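Local coordinates for putative cytosolic protein (Geobacillus zalihae, PDB 6AHX) that probably senses copper and represses transcription of a copper-resistance operon, as CsoR-family metal-sensitive regulators do, releasing DNA when the metal binds, at residues R28-G31 and H32-I36; A59-S62 and T63-I67. All coordinates share one frame; numbering follows the deposited sequence.

Contact 1 (R28-G31 and H32-I36)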
# COMPACT_ATOMS: atom_id res chain seq x y z
N ARG A 28 0.77 6.55 -7.84
CA ARG A 28 -0.12 7.28 -6.93
C ARG A 28 -0.23 6.65 -5.53
O ARG A 28 -0.16 7.36 -4.51
CB ARG A 28 -1.53 7.41 -7.55
CG ARG A 28 -1.64 8.70 -8.37
CD ARG A 28 -2.88 8.92 -9.24
NE ARG A 28 -4.08 8.07 -9.05
CZ ARG A 28 -4.61 7.22 -9.98
NH1 ARG A 28 -4.06 7.01 -11.21
NH2 ARG A 28 -5.75 6.54 -9.69
N ILE A 29 -0.39 5.33 -5.51
CA ILE A 29 -0.45 4.59 -4.27
C ILE A 29 0.87 4.76 -3.56
O ILE A 29 0.91 4.95 -2.36
CB ILE A 29 -0.76 3.10 -4.50
CG1 ILE A 29 -2.15 2.89 -5.04
CG2 ILE A 29 -0.66 2.36 -3.16
CD1 ILE A 29 -2.32 1.58 -5.69
N GLU A 30 1.96 4.76 -4.32
CA GLU A 30 3.28 5.06 -3.71
C GLU A 30 3.32 6.41 -2.96
O GLU A 30 3.68 6.43 -1.78
CB GLU A 30 4.37 4.96 -4.77
CG GLU A 30 5.77 5.03 -4.17
CD GLU A 30 6.84 5.32 -5.17
OE1 GLU A 30 6.66 4.99 -6.36
OE2 GLU A 30 7.89 5.82 -4.70
N GLY A 31 2.93 7.51 -3.64
CA GLY A 31 2.89 8.85 -3.03
C GLY A 31 1.94 8.92 -1.84
O GLY A 31 2.11 9.66 -0.88
N HIS A 32 0.91 8.11 -1.90
CA HIS A 32 -0.13 8.08 -0.87
C HIS A 32 0.47 7.46 0.39
O HIS A 32 0.38 8.02 1.47
CB HIS A 32 -1.34 7.36 -1.46
CG HIS A 32 -2.61 7.53 -0.70
ND1 HIS A 32 -2.69 8.11 0.55
CD2 HIS A 32 -3.84 7.11 -0.99
CE1 HIS A 32 -3.91 8.03 1.00
NE2 HIS A 32 -4.64 7.44 0.07
N VAL A 33 1.15 6.35 0.25
CA VAL A 33 1.84 5.73 1.41
C VAL A 33 2.91 6.65 2.01
O VAL A 33 3.01 6.77 3.28
CB VAL A 33 2.43 4.30 1.13
CG1 VAL A 33 3.02 3.73 2.43
CG2 VAL A 33 1.39 3.30 0.64
N ARG A 34 3.64 7.34 1.11
CA ARG A 34 4.60 8.35 1.53
C ARG A 34 3.95 9.39 2.40
O ARG A 34 4.54 9.83 3.40
CB ARG A 34 5.24 9.03 0.33
CG ARG A 34 6.21 10.15 0.74
CD ARG A 34 7.27 10.53 -0.33
NE ARG A 34 6.72 10.62 -1.70
CZ ARG A 34 6.83 9.70 -2.70
NH1 ARG A 34 6.25 9.95 -3.89
NH2 ARG A 34 7.50 8.52 -2.56
N ALA A 35 2.73 9.77 2.06
CA ALA A 35 2.02 10.81 2.81
C ALA A 35 1.58 10.32 4.14
O ALA A 35 1.70 11.03 5.14
CB ALA A 35 0.82 11.32 2.01
N ILE A 36 1.11 9.07 4.14
CA ILE A 36 0.69 8.38 5.36
C ILE A 36 1.85 8.24 6.33
O ILE A 36 1.70 8.48 7.52
CB ILE A 36 0.02 7.00 5.10
CG1 ILE A 36 -1.25 7.12 4.21
CG2 ILE A 36 -0.33 6.34 6.44
CD1 ILE A 36 -1.86 5.80 3.82
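Glu30 and Arg34, one helical turn apart, form the ionic part of this contact. Arg34 sends its aliphatic chain out with CG anti to the backbone N (chi1 178°), then bends at chi3 so that the guanidinium swings back over Gly31, whose CA lies 3.6 Å from NH1 over one face. At the edge of that group NH2 gives a weak hydrogen bond of 3.5 Å to Glu30 OE2, within a salt bridge in which the carboxylate and guanidinium planes stand 82° apart. The stronger partners are in the second subunit: Glu30 OE2 and Arg34 NH2 form salt bridges with its Arg34 and Glu30, and Glu30 OE1 pairs with its Lys37. With an alanine here, the Glu30 carboxylates of both subunits would probably lose their arginine mates, leaving Lys37 of the partner chain as a positive neighbour. Apolar contact is slight within the helix: Ile29 CG2 and Val33 CG2 lie 4.4 Å apart, their branched side chains suited to the packing of Ile29 against Val33 of the other subunit. Each backbone N-H bonds to the carbonyl four residues earlier, Val33 N to Ile29 O (3.0 Å) and Arg34 N to Glu30 O (3.0 Å). The arrangement is an i/i+4 salt bridge of an alpha-helix, doubled across the subunit interface of this all-helical CsoR-type dimer.

Contact 2 (A59-S62 and T63-I67)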
# COMPACT_ATOMS: atom_id res chain seq x y z
N ALA A 59 -7.36 0.80 -2.88
CA ALA A 59 -6.73 1.16 -4.14
C ALA A 59 -5.90 0.02 -4.67
O ALA A 59 -5.91 -0.27 -5.88
CB ALA A 59 -5.86 2.39 -3.95
N LEU A 60 -5.18 -0.63 -3.76
CA LEU A 60 -4.36 -1.79 -4.12
C LEU A 60 -5.23 -2.99 -4.60
O LEU A 60 -4.92 -3.66 -5.57
CB LEU A 60 -3.44 -2.22 -2.95
CG LEU A 60 -2.15 -1.39 -2.70
CD1 LEU A 60 -1.61 -1.61 -1.30
CD2 LEU A 60 -1.01 -1.64 -3.70
N ASP A 61 -6.28 -3.27 -3.88
CA ASP A 61 -7.27 -4.24 -4.28
C ASP A 61 -7.84 -3.92 -5.67
O ASP A 61 -7.86 -4.78 -6.50
CB ASP A 61 -8.36 -4.32 -3.23
CG ASP A 61 -9.42 -5.36 -3.58
OD1 ASP A 61 -9.13 -6.54 -3.57
OD2 ASP A 61 -10.55 -5.01 -3.93
N SER A 62 -8.19 -2.69 -5.97
CA SER A 62 -8.68 -2.37 -7.31
C SER A 62 -7.68 -2.52 -8.41
O SER A 62 -7.99 -2.97 -9.51
CB SER A 62 -9.20 -0.95 -7.36
OG SER A 62 -10.30 -0.99 -6.49
N THR A 63 -6.48 -2.08 -8.13
CA THR A 63 -5.39 -2.26 -9.02
C THR A 63 -5.09 -3.74 -9.33
O THR A 63 -4.84 -4.03 -10.46
CB THR A 63 -4.13 -1.54 -8.47
OG1 THR A 63 -4.49 -0.18 -8.27
CG2 THR A 63 -3.00 -1.63 -9.44
N ALA A 64 -5.07 -4.63 -8.35
CA ALA A 64 -4.93 -6.06 -8.60
C ALA A 64 -6.04 -6.67 -9.52
O ALA A 64 -5.77 -7.48 -10.43
CB ALA A 64 -4.95 -6.80 -7.26
N LYS A 65 -7.28 -6.24 -9.25
CA LYS A 65 -8.43 -6.57 -10.10
C LYS A 65 -8.27 -6.10 -11.55
O LYS A 65 -8.51 -6.84 -12.44
CB LYS A 65 -9.68 -5.99 -9.52
CG LYS A 65 -10.10 -6.67 -8.24
CD LYS A 65 -11.38 -5.96 -7.78
CE LYS A 65 -11.91 -6.33 -6.40
NZ LYS A 65 -11.40 -7.62 -5.85
N VAL A 66 -7.79 -4.90 -11.75
CA VAL A 66 -7.55 -4.38 -13.09
C VAL A 66 -6.48 -5.21 -13.81
O VAL A 66 -6.60 -5.51 -15.02
CB VAL A 66 -7.09 -2.91 -13.03
CG1 VAL A 66 -6.52 -2.38 -14.34
CG2 VAL A 66 -8.22 -2.04 -12.56
N ILE A 67 -5.41 -5.53 -13.10
CA ILE A 67 -4.33 -6.29 -13.67
C ILE A 67 -4.80 -7.69 -13.98
O ILE A 67 -4.53 -8.22 -15.05
CB ILE A 67 -3.12 -6.36 -12.70
CG1 ILE A 67 -2.45 -4.96 -12.53
CG2 ILE A 67 -2.08 -7.47 -13.08
CD1 ILE A 67 -1.46 -4.94 -11.35
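Thr63 turns its hydroxyl back along the helix, OG1 beside the backbone N and anti to the carbonyl carbon (chi1 -56°), while Asp61 holds its carboxylate anti to its own N (chi1 -178°), where the long chain of Lys65 can meet it. All three lie on one continuous alpha-helix, with i/i+4 backbone bonds such as Ala64 N to Leu60 O at 2.9 Å. The Lys65 chain runs extended past the Asp61 carbonyl, its CG 3.4 Å from Asp61 O, and bends at chi4. Its ammonium is shared by both carboxylate oxygens: NZ lies 3.3 Å from Asp61 OD2 in a salt bridge and makes a weak 3.4 Å hydrogen bond to OD1. A lysine suits this exposed flank, since its methylenes can lie along the helix while the charge reaches an acid one turn back. Ala64, small and compact, packs on Leu50 of the second subunit. Thr63 faces helix 20-41, where its side chain touches Arg25 and Ile29; in this buried place a hydroxyl needs an acceptor, and the backbone supplies one. Ala59 O takes two bonds from Thr63, from N at 2.9 Å and from OG1 at 2.8 Å, the donors approaching opposite faces of the carbonyl plane.

How the contacts relate
From the N terminus, helix 20-41 comes first and carries contact 1 in its middle; a short connection then leads into helix 46-70, which holds contact 2. Each contact is local to its own helix, so neither closes a loop, and the two stand in series, neither nested nor crossing. The centres of contact 1 and contact 2 are about 16 Å apart, on opposite sides of the chain's centre, yet the helices pack side by side. Ile29 joins them: its CD1 lies 3.8 Å from Thr63 OG1, and its CG1 lies 3.9 Å from Ala59 CB. Both contacts also touch the second subunit, so the two helices form the hairpin and contribute to the dimer interface as well, with Ile29 serving both.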